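Local coordinates for LacI family transcription regulator (Bifidobacterium animalis subsp. lactis, PDB 4O5A), which probably binds operator DNA and regulates transcription in response to a small effector molecule, as is usual for members of the LacI family, at residues E201-S206 against T229-E234; T181-L186 against E215-L220; L133-L138 against E146-N151. All coordinates share one frame; numbering follows the deposited sequence.

Interaction 1 (E201-S206 against T229-E234); sequences EELGHS and TDYTPE
Leu-203 and Tyr-231 each carry CG anti to the carbonyl carbon (chi1 -60° and -78°), which turns the two side chains toward one another so that they meet head-on across the gap between their loops. The contact joins two loops of the periplasmic-binding-protein-like fold, one following strand 193-197 and the other leading into helix 233-245. Leu-203 CD1 stands 3.8 Å from Tyr-231 CZ, coming at the ring obliquely. The same methyl comes within 3.0 Å of Tyr-231 OH, shorter than a carbon-oxygen contact should be, so the exact placement there is doubtful. The hydroxyl also faces the edge of the His-205 imidazole, near the ring plane, but OH to His-205 NE2 measures 4.0 Å, too long for a hydrogen bond. Leu-203 CB covers one face of that imidazole, and a type I turn from Leu-203 to Ser-206 places the two residues together. A serine in place of Tyr-231 would probably leave Leu-203 CD1 and the His-205 ring edge without their partner and open a gap between the loops. The loop that carries the tyrosine is held by its own polar groups. Tyr-231 N donates to Thr-229 OG1 at 3.3 Å, an ST turn, and Thr-229 OG1 also hydrogen-bonds to Ala-198 O. Thr-232 is the N-cap of helix 233-245, reaching Ser-235 N, and packs on Phe-288 of the second subunit. Asp-230 OD1 accepts twice from Thr-232: OG1 arrives at 2.8 Å on the syn lone pair, whereas N, closing an Asx turn at 3.1 Å, comes from above the carboxylate, 40° out of its plane.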
loop_
_atom_site.group_PDB
_atom_site.type_symbol
_atom_site.label_atom_id
_atom_site.label_comp_id
_atom_site.label_asym_id
_atom_site.label_seq_id
_atom_site.Cartn_x
_atom_site.Cartn_y
_atom_site.Cartn_z
ATOM N N GLU A 201 18.764 10.380 4.983
ATOM C CA GLU A 201 19.523 11.398 4.262
ATOM C C GLU A 201 20.062 10.906 2.914
ATOM O O GLU A 201 20.529 11.707 2.100
ATOM C CB GLU A 201 20.668 11.921 5.131
ATOM N N GLU A 202 19.990 9.595 2.677
ATOM C CA GLU A 202 20.531 8.996 1.451
ATOM C C GLU A 202 19.569 9.068 0.254
ATOM O O GLU A 202 19.915 8.658 -0.854
ATOM C CB GLU A 202 20.959 7.544 1.703
ATOM N N LEU A 203 18.365 9.590 0.484
ATOM C CA LEU A 203 17.397 9.794 -0.593
ATOM C C LEU A 203 17.832 10.920 -1.523
ATOM O O LEU A 203 18.327 11.953 -1.071
ATOM C CB LEU A 203 16.018 10.108 -0.023
ATOM C CG LEU A 203 15.439 9.015 0.870
ATOM C CD1 LEU A 203 14.036 9.389 1.300
ATOM C CD2 LEU A 203 15.446 7.691 0.141
ATOM N N GLY A 204 17.651 10.716 -2.825
ATOM C CA GLY A 204 18.023 11.717 -3.808
ATOM C C GLY A 204 17.261 13.022 -3.652
ATOM O O GLY A 204 17.737 14.068 -4.090
ATOM N N HIS A 205 16.081 12.974 -3.042
ATOM C CA HIS A 205 15.301 14.199 -2.846
ATOM C C HIS A 205 15.589 14.902 -1.518
ATOM O O HIS A 205 15.001 15.948 -1.217
ATOM C CB HIS A 205 13.795 13.961 -3.032
ATOM C CG HIS A 205 13.175 13.057 -2.008
ATOM N ND1 HIS A 205 13.327 13.241 -0.649
ATOM C CD2 HIS A 205 12.372 11.974 -2.147
ATOM C CE1 HIS A 205 12.662 12.304 0.002
ATOM N NE2 HIS A 205 12.073 11.521 -0.886
ATOM N N SER A 206 16.482 14.322 -0.723
ATOM C CA SER A 206 16.772 14.855 0.605
ATOM C C SER A 206 17.347 16.270 0.555
ATOM O O SER A 206 16.923 17.143 1.310
ATOM C CB SER A 206 17.730 13.932 1.352
ATOM O OG SER A 206 18.198 14.556 2.529
ATOM N N THR A 229 14.798 9.924 9.852
ATOM C CA THR A 229 14.228 8.661 10.322
ATOM C C THR A 229 14.330 7.612 9.235
ATOM O O THR A 229 14.871 7.872 8.156
ATOM C CB THR A 229 12.732 8.788 10.617
ATOM O OG1 THR A 229 12.029 8.965 9.377
ATOM C CG2 THR A 229 12.447 9.952 11.564
ATOM N N ASP A 230 13.773 6.432 9.503
ATOM C CA ASP A 230 13.763 5.375 8.509
ATOM C C ASP A 230 12.353 5.047 8.014
ATOM O O ASP A 230 12.122 3.927 7.542
ATOM C CB ASP A 230 14.410 4.099 9.063
ATOM C CG ASP A 230 13.628 3.506 10.223
ATOM O OD1 ASP A 230 12.570 4.066 10.575
ATOM O OD2 ASP A 230 14.058 2.471 10.771
ATOM N N TYR A 231 11.425 5.989 8.181
ATOM C CA TYR A 231 10.047 5.889 7.672
ATOM C C TYR A 231 9.111 5.029 8.517
ATOM O O TYR A 231 7.912 4.977 8.236
ATOM C CB TYR A 231 10.002 5.407 6.211
ATOM C CG TYR A 231 10.335 6.463 5.175
ATOM C CD1 TYR A 231 9.803 7.732 5.265
ATOM C CD2 TYR A 231 11.174 6.175 4.100
ATOM C CE1 TYR A 231 10.086 8.696 4.321
ATOM C CE2 TYR A 231 11.469 7.146 3.145
ATOM C CZ TYR A 231 10.916 8.403 3.266
ATOM O OH TYR A 231 11.179 9.393 2.344
ATOM N N THR A 232 9.631 4.385 9.558
ATOM C CA THR A 232 8.789 3.505 10.384
ATOM C C THR A 232 8.018 4.327 11.409
ATOM O O THR A 232 8.448 5.426 11.772
ATOM C CB THR A 232 9.604 2.447 11.131
ATOM O OG1 THR A 232 10.448 3.088 12.097
ATOM C CG2 THR A 232 10.455 1.631 10.163
ATOM N N PRO A 233 6.890 3.793 11.906
ATOM C CA PRO A 233 6.175 4.560 12.936
ATOM C C PRO A 233 6.983 4.661 14.228
ATOM O O PRO A 233 6.861 5.682 14.913
ATOM C CB PRO A 233 4.891 3.749 13.159
ATOM C CG PRO A 233 5.231 2.367 12.686
ATOM C CD PRO A 233 6.151 2.584 11.514
ATOM N N GLU A 234 7.790 3.655 14.551
ATOM C CA GLU A 234 8.617 3.733 15.763
ATOM C C GLU A 234 9.599 4.902 15.642
ATOM O O GLU A 234 9.826 5.652 16.591
ATOM C CB GLU A 234 9.360 2.420 16.033
ATOM C CG GLU A 234 8.461 1.215 16.321
ATOM C CD GLU A 234 7.903 0.538 15.059
ATOM O OE1 GLU A 234 8.267 0.929 13.922
ATOM O OE2 GLU A 234 7.095 -0.411 15.206
#

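Interaction 2 (T181-L186 against E215-L220); sequences TMIRHL and EITTEL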
loop_
_atom_site.group_PDB
_atom_site.type_symbol
_atom_site.label_atom_id
_atom_site.label_comp_id
_atom_site.label_asym_id
_atom_site.label_seq_id
_atom_site.Cartn_x
_atom_site.Cartn_y
_atom_site.Cartn_z
ATOM N N THR A 181 4.316 25.483 -0.621
ATOM C CA THR A 181 2.881 25.440 -0.379
ATOM C C THR A 181 2.600 25.077 1.085
ATOM O O THR A 181 1.735 25.686 1.723
ATOM C CB THR A 181 2.186 24.438 -1.321
ATOM O OG1 THR A 181 2.353 24.880 -2.679
ATOM C CG2 THR A 181 0.705 24.365 -1.006
HETATM N N MSE A 182 3.335 24.102 1.613
HETATM C CA MSE A 182 3.148 23.663 2.997
HETATM C C MSE A 182 3.591 24.738 3.980
HETATM O O MSE A 182 2.898 25.029 4.956
HETATM C CB MSE A 182 3.906 22.370 3.250
HETATM C CG MSE A 182 3.243 21.173 2.598
HETATM SE SE MSE A 182 4.203 19.555 3.057
HETATM C CE MSE A 182 5.722 19.788 1.912
ATOM N N ILE A 183 4.738 25.342 3.718
ATOM C CA ILE A 183 5.260 26.339 4.643
ATOM C C ILE A 183 4.385 27.585 4.635
ATOM O O ILE A 183 4.135 28.174 5.685
ATOM C CB ILE A 183 6.726 26.690 4.319
ATOM C CG1 ILE A 183 7.596 25.443 4.489
ATOM C CG2 ILE A 183 7.232 27.823 5.199
ATOM C CD1 ILE A 183 8.947 25.570 3.824
ATOM N N ARG A 184 3.906 27.998 3.466
ATOM C CA ARG A 184 3.039 29.177 3.427
ATOM C C ARG A 184 1.735 28.942 4.198
ATOM O O ARG A 184 1.211 29.861 4.806
ATOM C CB ARG A 184 2.746 29.613 1.984
ATOM C CG ARG A 184 3.943 30.203 1.257
ATOM C CD ARG A 184 3.506 30.876 -0.051
ATOM N NE ARG A 184 2.977 29.880 -0.987
ATOM C CZ ARG A 184 3.735 29.141 -1.794
ATOM N NH1 ARG A 184 5.053 29.309 -1.793
ATOM N NH2 ARG A 184 3.178 28.240 -2.603
ATOM N N HIS A 185 1.223 27.710 4.161
ATOM C CA HIS A 185 0.012 27.326 4.895
ATOM C C HIS A 185 0.272 27.499 6.398
ATOM O O HIS A 185 -0.563 28.045 7.123
ATOM C CB HIS A 185 -0.353 25.872 4.557
ATOM C CG HIS A 185 -1.535 25.322 5.305
ATOM N ND1 HIS A 185 -2.830 25.750 5.081
ATOM C CD2 HIS A 185 -1.619 24.334 6.226
ATOM C CE1 HIS A 185 -3.654 25.068 5.860
ATOM N NE2 HIS A 185 -2.949 24.197 6.557
ATOM N N LEU A 186 1.438 27.062 6.855
ATOM C CA LEU A 186 1.795 27.221 8.262
ATOM C C LEU A 186 2.018 28.688 8.613
ATOM O O LEU A 186 1.613 29.137 9.685
ATOM C CB LEU A 186 3.014 26.360 8.630
ATOM C CG LEU A 186 2.803 24.846 8.450
ATOM C CD1 LEU A 186 4.088 24.117 8.764
ATOM C CD2 LEU A 186 1.683 24.345 9.359
ATOM N N GLU A 215 15.616 27.681 2.841
ATOM C CA GLU A 215 15.517 28.998 2.221
ATOM C C GLU A 215 14.208 29.700 2.567
ATOM O O GLU A 215 14.199 30.881 2.934
ATOM C CB GLU A 215 15.650 28.910 0.703
ATOM C CG GLU A 215 15.401 30.251 0.020
ATOM C CD GLU A 215 15.330 30.148 -1.488
ATOM O OE1 GLU A 215 14.219 29.914 -2.017
ATOM O OE2 GLU A 215 16.385 30.307 -2.141
ATOM N N ILE A 216 13.101 28.980 2.428
ATOM C CA ILE A 216 11.789 29.578 2.631
ATOM C C ILE A 216 11.576 29.962 4.088
ATOM O O ILE A 216 11.147 31.078 4.376
ATOM C CB ILE A 216 10.673 28.642 2.166
ATOM C CG1 ILE A 216 10.787 28.420 0.658
ATOM C CG2 ILE A 216 9.307 29.211 2.509
ATOM C CD1 ILE A 216 9.909 27.299 0.156
ATOM N N THR A 217 11.896 29.057 5.004
ATOM C CA THR A 217 11.749 29.365 6.432
ATOM C C THR A 217 12.610 30.550 6.864
ATOM O O THR A 217 12.121 31.451 7.560
ATOM C CB THR A 217 11.988 28.123 7.358
ATOM O OG1 THR A 217 13.306 27.608 7.151
ATOM C CG2 THR A 217 10.958 27.029 7.091
ATOM N N THR A 218 13.880 30.567 6.448
ATOM C CA THR A 218 14.775 31.675 6.767
ATOM C C THR A 218 14.199 32.979 6.231
ATOM O O THR A 218 14.210 34.007 6.910
ATOM C CB THR A 218 16.189 31.493 6.149
ATOM O OG1 THR A 218 16.854 30.394 6.785
ATOM C CG2 THR A 218 17.029 32.766 6.310
ATOM N N GLU A 219 13.688 32.932 5.007
ATOM C CA GLU A 219 13.206 34.156 4.376
ATOM C C GLU A 219 11.888 34.629 4.975
ATOM O O GLU A 219 11.533 35.786 4.831
ATOM C CB GLU A 219 13.116 33.992 2.857
ATOM C CG GLU A 219 14.482 34.069 2.185
ATOM C CD GLU A 219 14.432 34.010 0.663
ATOM O OE1 GLU A 219 13.334 34.144 0.076
ATOM O OE2 GLU A 219 15.509 33.842 0.046
ATOM N N LEU A 220 11.183 33.749 5.676
ATOM C CA LEU A 220 9.953 34.158 6.359
ATOM C C LEU A 220 10.191 34.356 7.852
ATOM O O LEU A 220 9.257 34.612 8.611
ATOM C CB LEU A 220 8.844 33.141 6.137
ATOM C CG LEU A 220 8.241 33.144 4.728
ATOM C CD1 LEU A 220 7.310 31.954 4.561
ATOM C CD2 LEU A 220 7.521 34.473 4.449
#
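Two neighbouring helices of the periplasmic-binding-protein-like fold, 175-188 and 206-219, pack here, with Ile-183 on the first set against Ile-216, Thr-217 and Leu-220 at the end of the second. The backbones come nearest at Ile-183 and Thr-217, whose CA atoms are 7.4 Å apart. With CG1 of Ile-183 anti to the carbonyl carbon (chi1 -63°), CG2 lies anti to the backbone N, and both CG2 and CD1, at the end of the CG1 branch, face the second helix. Ile-216 CG2 faces both branches, 3.7 Å from Ile-183 CG2 and 3.9 Å from Ile-183 CD1, as the two isoleucines cross obliquely. Ile-183 CD1 goes on to Thr-217 CG2 at 4.1 Å, while Ile-183 CG2 reaches Leu-220 CD1 at 4.2 Å, where the contact runs out toward solvent. Met-222, in the following loop, touches both Ile-183 and Thr-217. On an adjoining face of the first helix, Met-182 and Leu-186 pack on strands 252-255 and 280-284 of the mixed sheet. Thr-217 meets Ile-183 through its methyl, its hydroxyl being hydrogen-bonded to Phe-213 O in its own helix. All the meeting atoms are aliphatic carbons, which implies that the two segments are held by shape and dispersion rather than by directional bonds.

Interaction 3 (L133-L138 against E146-N151); sequences LLLLNL and ELMKNN
Met-148, a selenomethionine, lays its bent side chain over Leu-133 and Leu-135, touching a different leucine with each of its parts. Near its root, CG lies 3.7 Å from Leu-135 CD1, the leucine and the selenomethionine running alongside in opposite senses. Farther out, the chain turns back at chi2 (-35°) and chi3 (-57°), and this fold carries the selenium and the terminal methyl toward Leu-133. There SE is 3.8 Å and CE 3.7 Å from Leu-133 CD1, so a single leucine methyl is met by both atoms. The backbones themselves stay well apart: the nearest CA atoms, those of Leu-133 and Met-148, are separated by 9.3 Å, a spacing spanned wholly by side chains. Strand 132-135 and helix 143-149 are the first two elements of a beta-alpha-beta unit completed by strand 156-160, and the contact is the packing of that helix on one face of the parallel sheet. Leu-133 and Leu-135, two residues apart, share this face, whereas Leu-134 points elsewhere and packs on Leu-95 of helix 88-99. Cys-156 and Met-154 extend the apolar surroundings of Met-148, and Trp-124 of helix 116-127 touches Leu-133. Just past the helix, Asn-151 ND2 turns back to Leu-147 O, a bond of 3.0 Å that is nearly straight (167°) and lies close to the plane of the asparagine amide.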
loop_
_atom_site.group_PDB
_atom_site.type_symbol
_atom_site.label_atom_id
_atom_site.label_comp_id
_atom_site.label_asym_id
_atom_site.label_seq_id
_atom_site.Cartn_x
_atom_site.Cartn_y
_atom_site.Cartn_z
ATOM N N LEU A 133 12.344 1.156 -20.250
ATOM C CA LEU A 133 12.585 0.949 -18.822
ATOM C C LEU A 133 12.092 2.151 -18.036
ATOM O O LEU A 133 12.272 3.292 -18.454
ATOM C CB LEU A 133 14.081 0.805 -18.557
ATOM C CG LEU A 133 14.811 -0.293 -19.314
ATOM C CD1 LEU A 133 16.289 -0.234 -19.023
ATOM C CD2 LEU A 133 14.241 -1.609 -18.855
ATOM N N LEU A 134 11.486 1.890 -16.890
ATOM C CA LEU A 134 11.029 2.944 -16.008
ATOM C C LEU A 134 12.006 3.005 -14.838
ATOM O O LEU A 134 12.258 1.985 -14.190
ATOM C CB LEU A 134 9.615 2.604 -15.517
ATOM C CG LEU A 134 8.965 3.551 -14.517
ATOM C CD1 LEU A 134 8.832 4.931 -15.130
ATOM C CD2 LEU A 134 7.606 3.017 -14.102
ATOM N N LEU A 135 12.574 4.186 -14.580
ATOM C CA LEU A 135 13.530 4.362 -13.481
ATOM C C LEU A 135 12.923 5.164 -12.337
ATOM O O LEU A 135 12.558 6.332 -12.510
ATOM C CB LEU A 135 14.783 5.083 -13.972
ATOM C CG LEU A 135 15.476 4.500 -15.200
ATOM C CD1 LEU A 135 16.665 5.364 -15.612
ATOM C CD2 LEU A 135 15.916 3.069 -14.931
ATOM N N LEU A 136 12.827 4.545 -11.166
ATOM C CA LEU A 136 12.290 5.231 -9.994
ATOM C C LEU A 136 13.369 5.443 -8.941
ATOM O O LEU A 136 14.415 4.782 -8.964
ATOM C CB LEU A 136 11.131 4.441 -9.381
ATOM C CG LEU A 136 9.985 4.017 -10.300
ATOM C CD1 LEU A 136 8.980 3.173 -9.523
ATOM C CD2 LEU A 136 9.297 5.216 -10.953
ATOM N N ASN A 137 13.105 6.369 -8.022
ATOM C CA ASN A 137 13.953 6.572 -6.854
ATOM C C ASN A 137 15.403 6.855 -7.212
ATOM O O ASN A 137 16.318 6.181 -6.738
ATOM C CB ASN A 137 13.854 5.372 -5.913
ATOM C CG ASN A 137 12.443 5.137 -5.435
ATOM O OD1 ASN A 137 11.697 6.085 -5.186
ATOM N ND2 ASN A 137 12.064 3.871 -5.309
ATOM N N LEU A 138 15.597 7.860 -8.054
ATOM C CA LEU A 138 16.928 8.263 -8.467
ATOM C C LEU A 138 17.691 8.798 -7.262
ATOM O O LEU A 138 17.171 9.617 -6.495
ATOM C CB LEU A 138 16.848 9.323 -9.572
ATOM C CG LEU A 138 16.532 8.827 -10.988
ATOM C CD1 LEU A 138 17.600 7.856 -11.460
ATOM C CD2 LEU A 138 15.147 8.177 -11.100
ATOM N N GLU A 146 24.283 6.454 -15.879
ATOM C CA GLU A 146 25.413 6.105 -16.733
ATOM C C GLU A 146 25.103 4.898 -17.615
ATOM O O GLU A 146 25.501 4.855 -18.779
ATOM C CB GLU A 146 26.670 5.840 -15.897
ATOM N N LEU A 147 24.396 3.920 -17.053
ATOM C CA LEU A 147 23.986 2.735 -17.800
ATOM C C LEU A 147 23.092 3.125 -18.975
ATOM O O LEU A 147 23.310 2.679 -20.103
ATOM C CB LEU A 147 23.264 1.737 -16.881
ATOM C CG LEU A 147 22.676 0.472 -17.514
ATOM C CD1 LEU A 147 23.761 -0.355 -18.185
ATOM C CD2 LEU A 147 21.936 -0.374 -16.485
HETATM N N MSE A 148 22.096 3.968 -18.712
HETATM C CA MSE A 148 21.164 4.374 -19.759
HETATM C C MSE A 148 21.855 5.211 -20.828
HETATM O O MSE A 148 21.573 5.063 -22.018
HETATM C CB MSE A 148 19.968 5.150 -19.188
HETATM C CG MSE A 148 19.074 4.385 -18.230
HETATM SE SE MSE A 148 18.863 2.494 -18.635
HETATM C CE MSE A 148 18.172 2.587 -20.445
ATOM N N LYS A 149 22.756 6.092 -20.407
ATOM C CA LYS A 149 23.419 6.985 -21.349
ATOM C C LYS A 149 24.341 6.208 -22.282
ATOM O O LYS A 149 24.513 6.575 -23.446
ATOM C CB LYS A 149 24.177 8.092 -20.608
ATOM C CG LYS A 149 23.258 9.045 -19.851
ATOM C CD LYS A 149 23.637 10.505 -20.072
ATOM C CE LYS A 149 24.595 11.022 -19.012
ATOM N NZ LYS A 149 24.899 12.473 -19.213
ATOM N N ASN A 150 24.920 5.126 -21.769
ATOM C CA ASN A 150 25.768 4.253 -22.572
ATOM C C ASN A 150 24.943 3.285 -23.422
ATOM O O ASN A 150 25.485 2.552 -24.246
ATOM C CB ASN A 150 26.754 3.487 -21.679
ATOM C CG ASN A 150 27.665 4.412 -20.882
ATOM O OD1 ASN A 150 27.729 5.617 -21.134
ATOM N ND2 ASN A 150 28.381 3.844 -19.917
ATOM N N ASN A 151 23.628 3.296 -23.212
ATOM C CA ASN A 151 22.702 2.473 -23.990
ATOM C C ASN A 151 21.492 3.267 -24.495
ATOM O O ASN A 151 20.375 3.053 -24.030
ATOM C CB ASN A 151 22.222 1.269 -23.163
ATOM C CG ASN A 151 23.311 0.229 -22.964
ATOM O OD1 ASN A 151 23.553 -0.611 -23.833
ATOM N ND2 ASN A 151 23.977 0.285 -21.817
#

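Overall arrangement
Along the chain interaction 3 closes first; interactions 1 and 2 follow and cross, their segments alternating in the order 181-186, 201-206, 215-220, 229-234. These two share helix 206-219, which begins at Ser-206 in interaction 1 and ends in interaction 2, and both lie around the mixed sheet; their centres are 21 Å apart. Interaction 3 belongs to the separate parallel sheet, its centre 34 Å from that of interaction 2, on opposite sides of the chain's centre. Interaction 1 comes within about 4 Å of interaction 3, nearest atom to nearest atom, without touching, consistent with a position beside the two-lobe junction; in LacI-type regulators the effector usually binds in the interlobe cleft, so interaction 1 may lie near it.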